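Local coordinates for protein predicted acyltransferase with acyl-CoA N-acyltransferase domain (Escherichia coli, PDB 4RS2) that binds coenzyme A as a member of the GNAT N-acetyltransferase family and, when overexpressed, suppresses silencing of RNA targets by small RNAs, at residues 76-89 and 166-180. Sequence-based numbering, arbitrary orientation. Where two conformers were deposited one is given.
Sequences SPVDVQGEDLQWVG and ALNGVTGLVEYHEHF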
ATOM      1  N   SER A  76      -3.288  -5.355  -2.813  1.00  8.55           N
ATOM      2  CA  SER A  76      -4.373  -6.254  -3.215  1.00  9.08           C
ATOM      3  C   SER A  76      -4.455  -6.248  -4.733  1.00  9.37           C
ATOM      4  O   SER A  76      -3.962  -5.297  -5.347  1.00  9.59           O
ATOM      5  CB  SER A  76      -5.679  -5.797  -2.568  1.00  9.36           C
ATOM      6  OG  SER A  76      -5.944  -4.466  -2.869  1.00 10.46           O
ATOM      7  N   PRO A  77      -5.061  -7.274  -5.342  1.00 10.20           N
ATOM      8  CA  PRO A  77      -5.037  -7.337  -6.806  1.00 10.85           C
ATOM      9  C   PRO A  77      -5.926  -6.313  -7.461  1.00 10.27           C
ATOM     10  O   PRO A  77      -6.990  -5.990  -6.938  1.00 10.19           O
ATOM     11  CB  PRO A  77      -5.559  -8.736  -7.125  1.00 11.80           C
ATOM     12  CG  PRO A  77      -6.368  -9.096  -5.931  1.00 12.63           C
ATOM     13  CD  PRO A  77      -5.834  -8.366  -4.743  1.00 11.44           C
ATOM     14  N   VAL A  78      -5.485  -5.788  -8.603  1.00 10.72           N
ATOM     15  CA  VAL A  78      -6.343  -4.891  -9.402  1.00 11.62           C
ATOM     16  C   VAL A  78      -6.321  -5.442 -10.822  1.00 13.07           C
ATOM     17  O   VAL A  78      -5.338  -6.083 -11.208  1.00 15.17           O
ATOM     18  CB  VAL A  78      -5.889  -3.414  -9.386  1.00 11.29           C
ATOM     19  CG1 VAL A  78      -5.865  -2.899  -7.956  1.00 10.52           C
ATOM     20  CG2 VAL A  78      -4.534  -3.212 -10.061  1.00 11.86           C
ATOM     21  N   ASP A  79      -7.414  -5.269 -11.581  1.00 14.06           N
ATOM     22  CA  ASP A  79      -7.432  -5.700 -12.967  1.00 16.33           C
ATOM     23  C   ASP A  79      -7.522  -4.469 -13.823  1.00 15.05           C
ATOM     24  O   ASP A  79      -7.975  -3.432 -13.366  1.00 14.69           O
ATOM     25  CB  ASP A  79      -8.618  -6.613 -13.258  1.00 18.99           C
ATOM     26  CG  ASP A  79      -8.564  -7.892 -12.465  1.00 23.48           C
ATOM     27  OD1 ASP A  79      -7.513  -8.588 -12.471  1.00 28.03           O
ATOM     28  OD2 ASP A  79      -9.593  -8.205 -11.833  1.00 32.63           O
ATOM     29  N   VAL A  80      -7.080  -4.572 -15.071  1.00 16.39           N
ATOM     30  CA  VAL A  80      -7.127  -3.421 -15.958  1.00 18.06           C
ATOM     31  C   VAL A  80      -7.973  -3.757 -17.138  1.00 19.80           C
ATOM     32  O   VAL A  80      -7.673  -4.681 -17.869  1.00 19.89           O
ATOM     33  CB  VAL A  80      -5.743  -3.005 -16.442  1.00 19.51           C
ATOM     34  CG1 VAL A  80      -5.864  -1.707 -17.233  1.00 20.62           C
ATOM     35  CG2 VAL A  80      -4.807  -2.843 -15.261  1.00 19.07           C
ATOM     36  N   GLN A  81      -9.078  -3.043 -17.281  1.00 22.19           N
ATOM     37  CA  GLN A  81     -10.020  -3.297 -18.361  1.00 24.92           C
ATOM     38  C   GLN A  81     -10.461  -4.768 -18.232  1.00 24.38           C
ATOM     39  O   GLN A  81     -10.658  -5.499 -19.208  1.00 24.73           O
ATOM     40  CB  GLN A  81      -9.383  -2.901 -19.712  1.00 29.40           C
ATOM     41  CG  GLN A  81     -10.361  -2.271 -20.698  1.00 34.81           C
ATOM     42  CD  GLN A  81      -9.747  -1.135 -21.522  1.00 38.66           C
ATOM     43  OE1 GLN A  81     -10.355  -0.077 -21.676  1.00 41.66           O
ATOM     44  NE2 GLN A  81      -8.542  -1.343 -22.037  1.00 42.35           N
ATOM     45  N   GLY A  82     -10.588  -5.198 -16.985  1.00 25.67           N
ATOM     46  CA  GLY A  82     -11.056  -6.536 -16.674  1.00 27.51           C
ATOM     47  C   GLY A  82     -10.094  -7.688 -16.811  1.00 29.52           C
ATOM     48  O   GLY A  82     -10.507  -8.829 -16.687  1.00 33.34           O
ATOM     49  N   GLU A  83      -8.816  -7.402 -17.052  0.60 29.08           N
ATOM     50  CA  GLU A  83      -7.825  -8.454 -17.211  0.60 29.03           C
ATOM     51  C   GLU A  83      -6.725  -8.389 -16.165  0.60 25.96           C
ATOM     52  O   GLU A  83      -6.370  -7.304 -15.665  0.60 22.09           O
ATOM     53  CB  GLU A  83      -7.219  -8.408 -18.614  0.60 31.20           C
ATOM     54  CG  GLU A  83      -8.201  -8.746 -19.732  0.60 33.06           C
ATOM     55  CD  GLU A  83      -8.759 -10.162 -19.647  0.60 33.14           C
ATOM     56  OE1 GLU A  83      -8.431 -10.896 -18.692  0.60 35.41           O
ATOM     57  OE2 GLU A  83      -9.535 -10.545 -20.543  0.60 34.63           O
ATOM     58  N   ASP A  84      -6.187  -9.567 -15.845  1.00 24.80           N
ATOM     59  CA  ASP A  84      -5.122  -9.703 -14.857  1.00 24.02           C
ATOM     60  C   ASP A  84      -3.776  -9.590 -15.539  1.00 22.97           C
ATOM     61  O   ASP A  84      -3.384 -10.474 -16.299  1.00 22.32           O
ATOM     62  CB  ASP A  84      -5.239 -11.073 -14.179  1.00 26.04           C
ATOM     63  CG  ASP A  84      -4.093 -11.379 -13.250  1.00 29.93           C
ATOM     64  OD1 ASP A  84      -3.272 -10.473 -12.946  1.00 28.13           O
ATOM     65  OD2 ASP A  84      -4.027 -12.559 -12.807  1.00 33.35           O
ATOM     66  N   LEU A  85      -3.097  -8.478 -15.264  1.00 20.57           N
ATOM     67  CA  LEU A  85      -1.767  -8.180 -15.788  1.00 19.31           C
ATOM     68  C   LEU A  85      -0.704  -8.207 -14.675  1.00 18.44           C
ATOM     69  O   LEU A  85       0.384  -7.662 -14.833  1.00 19.65           O
ATOM     70  CB  LEU A  85      -1.780  -6.787 -16.417  1.00 21.06           C
ATOM     71  CG  LEU A  85      -2.808  -6.493 -17.499  1.00 21.26           C
ATOM     72  CD1 LEU A  85      -2.673  -5.027 -17.916  1.00 21.52           C
ATOM     73  CD2 LEU A  85      -2.646  -7.443 -18.675  1.00 23.82           C
ATOM     74  N   GLN A  86      -1.036  -8.813 -13.547  1.00 17.79           N
ATOM     75  CA  GLN A  86      -0.127  -8.897 -12.414  1.00 17.13           C
ATOM     76  C   GLN A  86       0.156  -7.500 -11.857  1.00 14.38           C
ATOM     77  O   GLN A  86       1.285  -7.146 -11.589  1.00 13.91           O
ATOM     78  CB  GLN A  86       1.167  -9.628 -12.800  1.00 20.62           C
ATOM     79  CG  GLN A  86       0.906 -11.002 -13.401  1.00 25.29           C
ATOM     80  CD  GLN A  86       0.267 -11.951 -12.406  1.00 28.58           C
ATOM     81  OE1 GLN A  86       0.718 -12.060 -11.264  1.00 37.18           O
ATOM     82  NE2 GLN A  86      -0.771 -12.660 -12.836  1.00 33.22           N
ATOM     83  N   TRP A  87      -0.915  -6.729 -11.712  1.00 10.94           N
ATOM     84  CA  TRP A  87      -0.873  -5.428 -11.066  1.00 10.11           C
ATOM     85  C   TRP A  87      -1.541  -5.514  -9.687  1.00  9.84           C
ATOM     86  O   TRP A  87      -2.430  -6.344  -9.463  1.00  9.48           O
ATOM     87  CB  TRP A  87      -1.618  -4.366 -11.877  1.00 10.29           C
ATOM     88  CG  TRP A  87      -0.962  -3.905 -13.111  1.00 10.59           C
ATOM     89  CD1 TRP A  87      -0.103  -4.604 -13.919  1.00 10.93           C
ATOM     90  CD2 TRP A  87      -1.195  -2.648 -13.759  1.00 10.81           C
ATOM     91  NE1 TRP A  87       0.241  -3.840 -15.010  1.00 11.55           N
ATOM     92  CE2 TRP A  87      -0.403  -2.632 -14.936  1.00 11.12           C
ATOM     93  CE3 TRP A  87      -1.943  -1.525 -13.435  1.00 11.20           C
ATOM     94  CZ2 TRP A  87      -0.362  -1.530 -15.792  1.00 11.87           C
ATOM     95  CZ3 TRP A  87      -1.886  -0.399 -14.281  1.00 12.32           C
ATOM     96  CH2 TRP A  87      -1.102  -0.424 -15.451  1.00 11.82           C
ATOM     97  N   VAL A  88      -1.123  -4.619  -8.800  1.00  9.80           N
ATOM     98  CA  VAL A  88      -1.713  -4.525  -7.455  1.00  9.30           C
ATOM     99  C   VAL A  88      -1.960  -3.075  -7.101  1.00  8.79           C
ATOM    100  O   VAL A  88      -1.359  -2.176  -7.701  1.00  9.47           O
ATOM    101  CB  VAL A  88      -0.827  -5.145  -6.372  1.00 10.06           C
ATOM    102  CG1 VAL A  88      -0.717  -6.646  -6.561  1.00 10.44           C
ATOM    103  CG2 VAL A  88       0.529  -4.446  -6.349  1.00 10.04           C
ATOM    104  N   GLY A  89      -2.886  -2.868  -6.159  1.00  8.25           N
ATOM    105  CA  GLY A  89      -3.177  -1.566  -5.587  1.00  7.77           C
ATOM    106  C   GLY A  89      -2.613  -1.519  -4.156  1.00  8.20           C
ATOM    107  O   GLY A  89      -2.794  -2.463  -3.374  1.00  8.68           O
ATOM    108  N   ALA A 166       6.211  -1.554 -18.429  1.00 14.39           N
ATOM    109  CA  ALA A 166       4.986  -2.143 -17.887  1.00 14.53           C
ATOM    110  C   ALA A 166       3.688  -1.421 -18.207  1.00 14.45           C
ATOM    111  O   ALA A 166       2.637  -2.051 -18.279  1.00 15.36           O
ATOM    112  CB  ALA A 166       5.105  -2.306 -16.385  1.00 14.15           C
ATOM    113  N   LEU A 167       3.756  -0.106 -18.363  1.00 14.64           N
ATOM    114  CA  LEU A 167       2.580   0.694 -18.620  1.00 14.38           C
ATOM    115  C   LEU A 167       2.282   0.878 -20.110  1.00 15.50           C
ATOM    116  O   LEU A 167       1.165   1.241 -20.454  1.00 16.72           O
ATOM    117  CB  LEU A 167       2.742   2.065 -17.972  1.00 14.12           C
ATOM    118  CG  LEU A 167       3.210   1.998 -16.493  1.00 14.33           C
ATOM    119  CD1 LEU A 167       3.228   3.403 -15.916  1.00 15.29           C
ATOM    120  CD2 LEU A 167       2.353   1.101 -15.623  1.00 15.30           C
ATOM    121  N   ASN A 168       3.243   0.579 -20.987  1.00 16.62           N
ATOM    122  CA  ASN A 168       3.064   0.830 -22.427  1.00 19.20           C
ATOM    123  C   ASN A 168       1.978  -0.030 -23.024  1.00 18.29           C
ATOM    124  O   ASN A 168       2.036  -1.255 -22.943  1.00 18.60           O
ATOM    125  CB  ASN A 168       4.388   0.678 -23.174  1.00 22.25           C
ATOM    126  CG  ASN A 168       5.429   1.696 -22.715  1.00 26.63           C
ATOM    127  OD1 ASN A 168       5.078   2.803 -22.310  1.00 31.47           O
ATOM    128  ND2 ASN A 168       6.703   1.336 -22.789  1.00 32.12           N
ATOM    129  N   GLY A 169       0.971   0.627 -23.581  1.00 17.56           N
ATOM    130  CA  GLY A 169      -0.156  -0.046 -24.184  1.00 17.89           C
ATOM    131  C   GLY A 169      -1.217  -0.520 -23.205  1.00 18.14           C
ATOM    132  O   GLY A 169      -2.131  -1.254 -23.588  1.00 20.93           O
ATOM    133  N   VAL A 170      -1.089  -0.145 -21.932  1.00 16.61           N
ATOM    134  CA  VAL A 170      -2.038  -0.566 -20.912  1.00 16.13           C
ATOM    135  C   VAL A 170      -2.779   0.686 -20.474  1.00 15.93           C
ATOM    136  O   VAL A 170      -2.171   1.576 -19.888  1.00 16.65           O
ATOM    137  CB  VAL A 170      -1.356  -1.200 -19.690  1.00 15.45           C
ATOM    138  CG1 VAL A 170      -2.413  -1.582 -18.667  1.00 15.91           C
ATOM    139  CG2 VAL A 170      -0.494  -2.416 -20.072  1.00 15.66           C
ATOM    140  N   THR A 171      -4.078   0.734 -20.769  1.00 14.85           N
ATOM    141  CA  THR A 171      -4.904   1.915 -20.480  1.00 15.24           C
ATOM    142  C   THR A 171      -6.276   1.493 -20.009  1.00 14.22           C
ATOM    143  O   THR A 171      -6.673   0.317 -20.154  1.00 14.78           O
ATOM    144  CB  THR A 171      -5.093   2.783 -21.744  1.00 17.27           C
ATOM    145  OG1 THR A 171      -5.803   2.023 -22.743  1.00 18.54           O
ATOM    146  CG2 THR A 171      -3.789   3.233 -22.286  1.00 18.25           C
ATOM    147  N   GLY A 172      -7.002   2.450 -19.436  1.00 12.64           N
ATOM    148  CA  GLY A 172      -8.382   2.241 -19.063  1.00 12.33           C
ATOM    149  C   GLY A 172      -8.663   2.156 -17.580  1.00 11.84           C
ATOM    150  O   GLY A 172      -7.914   2.678 -16.762  1.00 11.28           O
ATOM    151  N   LEU A 173      -9.745   1.462 -17.254  1.00 11.74           N
ATOM    152  CA  LEU A 173     -10.211   1.348 -15.895  1.00 12.52           C
ATOM    153  C   LEU A 173      -9.482   0.279 -15.110  1.00 11.66           C
ATOM    154  O   LEU A 173      -9.486  -0.915 -15.476  1.00 12.23           O
ATOM    155  CB  LEU A 173     -11.714   1.069 -15.870  1.00 13.82           C
ATOM    156  CG  LEU A 173     -12.299   0.784 -14.491  1.00 15.26           C
ATOM    157  CD1 LEU A 173     -12.235   1.996 -13.579  1.00 15.68           C
ATOM    158  CD2 LEU A 173     -13.730   0.352 -14.696  1.00 16.39           C
ATOM    159  N   VAL A 174      -8.870   0.716 -14.004  1.00 10.86           N
ATOM    160  CA  VAL A 174      -8.185  -0.154 -13.086  1.00 10.53           C
ATOM    161  C   VAL A 174      -9.192  -0.431 -11.983  1.00 10.65           C
ATOM    162  O   VAL A 174      -9.613   0.486 -11.282  1.00 10.96           O
ATOM    163  CB  VAL A 174      -6.928   0.519 -12.501  1.00 10.40           C
ATOM    164  CG1 VAL A 174      -6.288  -0.385 -11.466  1.00 10.03           C
ATOM    165  CG2 VAL A 174      -5.972   0.939 -13.619  1.00  9.74           C
ATOM    166  N   GLU A 175      -9.575  -1.697 -11.821  0.50 14.09           N
ATOM    167  CA  GLU A 175     -10.564  -2.088 -10.835  0.50 13.74           C
ATOM    168  C   GLU A 175      -9.958  -2.760  -9.613  0.50 12.24           C
ATOM    169  O   GLU A 175      -9.204  -3.736  -9.731  0.50 12.35           O
ATOM    170  CB  GLU A 175     -11.573  -3.031 -11.481  0.50 14.87           C
ATOM    171  CG  GLU A 175     -12.642  -2.325 -12.312  0.50 16.34           C
ATOM    172  CD  GLU A 175     -13.921  -2.072 -11.548  0.50 16.47           C
ATOM    173  OE1 GLU A 175     -13.914  -1.421 -10.492  0.50 16.28           O
ATOM    174  OE2 GLU A 175     -14.953  -2.539 -12.022  0.50 18.28           O
ATOM    175  N   TYR A 176     -10.300  -2.222  -8.442  1.00 11.23           N
ATOM    176  CA  TYR A 176      -9.885  -2.803  -7.165  1.00 10.87           C
ATOM    177  C   TYR A 176     -10.958  -3.841  -6.791  1.00 10.67           C
ATOM    178  O   TYR A 176     -12.032  -3.924  -7.391  1.00 11.48           O
ATOM    179  CB  TYR A 176      -9.841  -1.757  -6.062  1.00 10.58           C
ATOM    180  CG  TYR A 176      -8.701  -0.762  -6.051  1.00 10.88           C
ATOM    181  CD1 TYR A 176      -8.609   0.236  -7.008  1.00 11.14           C
ATOM    182  CD2 TYR A 176      -7.794  -0.735  -5.010  1.00 10.74           C
ATOM    183  CE1 TYR A 176      -7.577   1.180  -6.970  1.00 11.77           C
ATOM    184  CE2 TYR A 176      -6.771   0.195  -4.956  1.00 11.22           C
ATOM    185  CZ  TYR A 176      -6.666   1.155  -5.939  1.00 11.36           C
ATOM    186  OH  TYR A 176      -5.705   2.118  -5.915  1.00 12.11           O
ATOM    187  N   HIS A 177     -10.658  -4.650  -5.791  1.00 10.63           N
ATOM    188  CA  HIS A 177     -11.627  -5.595  -5.294  1.00 10.91           C
ATOM    189  C   HIS A 177     -12.816  -4.829  -4.704  1.00 10.68           C
ATOM    190  O   HIS A 177     -12.679  -3.681  -4.234  1.00 10.68           O
ATOM    191  CB  HIS A 177     -10.979  -6.404  -4.219  1.00 11.36           C
ATOM    192  CG  HIS A 177     -11.824  -7.523  -3.751  1.00 12.43           C
ATOM    193  ND1 HIS A 177     -12.658  -7.414  -2.663  1.00 12.78           N
ATOM    194  CD2 HIS A 177     -12.023  -8.763  -4.261  1.00 14.13           C
ATOM    195  CE1 HIS A 177     -13.298  -8.555  -2.491  1.00 14.00           C
ATOM    196  NE2 HIS A 177     -12.936  -9.383  -3.452  1.00 14.88           N
ATOM    197  N   GLU A 178     -13.986  -5.433  -4.725  1.00 11.41           N
ATOM    198  CA  GLU A 178     -15.181  -4.744  -4.230  1.00 12.09           C
ATOM    199  C   GLU A 178     -15.113  -4.330  -2.772  1.00 11.39           C
ATOM    200  O   GLU A 178     -15.858  -3.450  -2.366  1.00 10.85           O
ATOM    201  CB  GLU A 178     -16.405  -5.597  -4.494  1.00 14.31           C
ATOM    202  CG  GLU A 178     -16.412  -6.905  -3.750  1.00 17.23           C
ATOM    203  CD  GLU A 178     -17.558  -7.776  -4.161  1.00 21.10           C
ATOM    204  OE1 GLU A 178     -18.692  -7.458  -3.765  1.00 25.50           O
ATOM    205  OE2 GLU A 178     -17.310  -8.774  -4.863  1.00 25.59           O
ATOM    206  N   HIS A 179     -14.224  -4.928  -1.974  1.00 10.46           N
ATOM    207  CA  HIS A 179     -14.093  -4.525  -0.576  1.00 10.70           C
ATOM    208  C   HIS A 179     -13.669  -3.074  -0.447  1.00 10.11           C
ATOM    209  O   HIS A 179     -13.847  -2.459   0.609  1.00 11.87           O
ATOM    210  CB  HIS A 179     -13.098  -5.399   0.208  1.00 11.31           C
ATOM    211  CG  HIS A 179     -13.602  -6.766   0.519  1.00 12.22           C
ATOM    212  ND1 HIS A 179     -14.940  -7.045   0.716  1.00 13.59           N
ATOM    213  CD2 HIS A 179     -12.942  -7.916   0.784  1.00 12.71           C
ATOM    214  CE1 HIS A 179     -15.077  -8.320   1.012  1.00 13.86           C
ATOM    215  NE2 HIS A 179     -13.884  -8.873   1.052  1.00 13.76           N
ATOM    216  N   PHE A 180     -13.159  -2.500  -1.528  1.00  9.86           N
ATOM    217  CA  PHE A 180     -12.777  -1.064  -1.526  1.00  9.82           C
ATOM    218  C   PHE A 180     -13.947  -0.096  -1.690  1.00 10.96           C
ATOM    219  O   PHE A 180     -13.759   1.128  -1.578  1.00 12.29           O
ATOM    220  CB  PHE A 180     -11.722  -0.787  -2.597  1.00  9.62           C
ATOM    221  CG  PHE A 180     -10.324  -1.175  -2.187  1.00  9.11           C
ATOM    222  CD1 PHE A 180      -9.903  -2.484  -2.296  1.00  9.29           C
ATOM    223  CD2 PHE A 180      -9.445  -0.235  -1.679  1.00  9.39           C
ATOM    224  CE1 PHE A 180      -8.651  -2.847  -1.926  1.00  9.85           C
ATOM    225  CE2 PHE A 180      -8.180  -0.598  -1.293  1.00  9.76           C
ATOM    226  CZ  PHE A 180      -7.776  -1.912  -1.429  1.00 10.00           C
TER
HETATM  227  O   HOH W   1      -7.968  -4.610  -4.784  1.00 12.33           O
HETATM  228  O   HOH W   2     -10.033  -6.379  -9.656  1.00 27.67           O
HETATM  229  O   HOH W   3     -11.492   0.688 -19.443  1.00 22.73           O
HETATM  230  O   HOH W   4      -8.320   1.764 -22.678  1.00 38.92           O
HETATM  231  O   HOH W   5     -10.752  -3.507 -15.026  1.00 25.61           O
HETATM  232  O   HOH W   6       1.857  -4.547 -17.508  1.00 14.96           O
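V170 sets CG1 anti to its own backbone N (chi1 179°), which carries this methyl to W87 CZ2 at 3.5 Å and, tip to tip, to L85 CD1. In V78, chi1 of -59° places CG1 beside the backbone N, where it sits over the centre of one face of the Y176 ring, a CH-pi contact 4.1 Å from the centroid; its other methyl, CG2, packs on V174 CG1. The V80 and V170 side chains cross at about a right angle, with CG1 of V80 3.7 Å from CG1 of V170, while L167 CD2 lies 3.8 Å from W87 CH2, joining the apolar cluster. The backbones pair through D79 and E175, an antiparallel hydrogen-bonded pair in which each donates to the other's carbonyl, and through Q81 N to L173 O at 2.8 Å. Waters extend the seam: one accepts from W87 NE1 and donates to A166 O, and another accepts from H177 N while donating to S76 OG and P77 O. F157 packs against V174 and Y176. The type I' turn from V80 to E83 closes a beta hairpin; strand 172-175 pairs antiparallel with its first strand, linking it to parallel strand 146-147 within the mixed sheet of the GNAT fold.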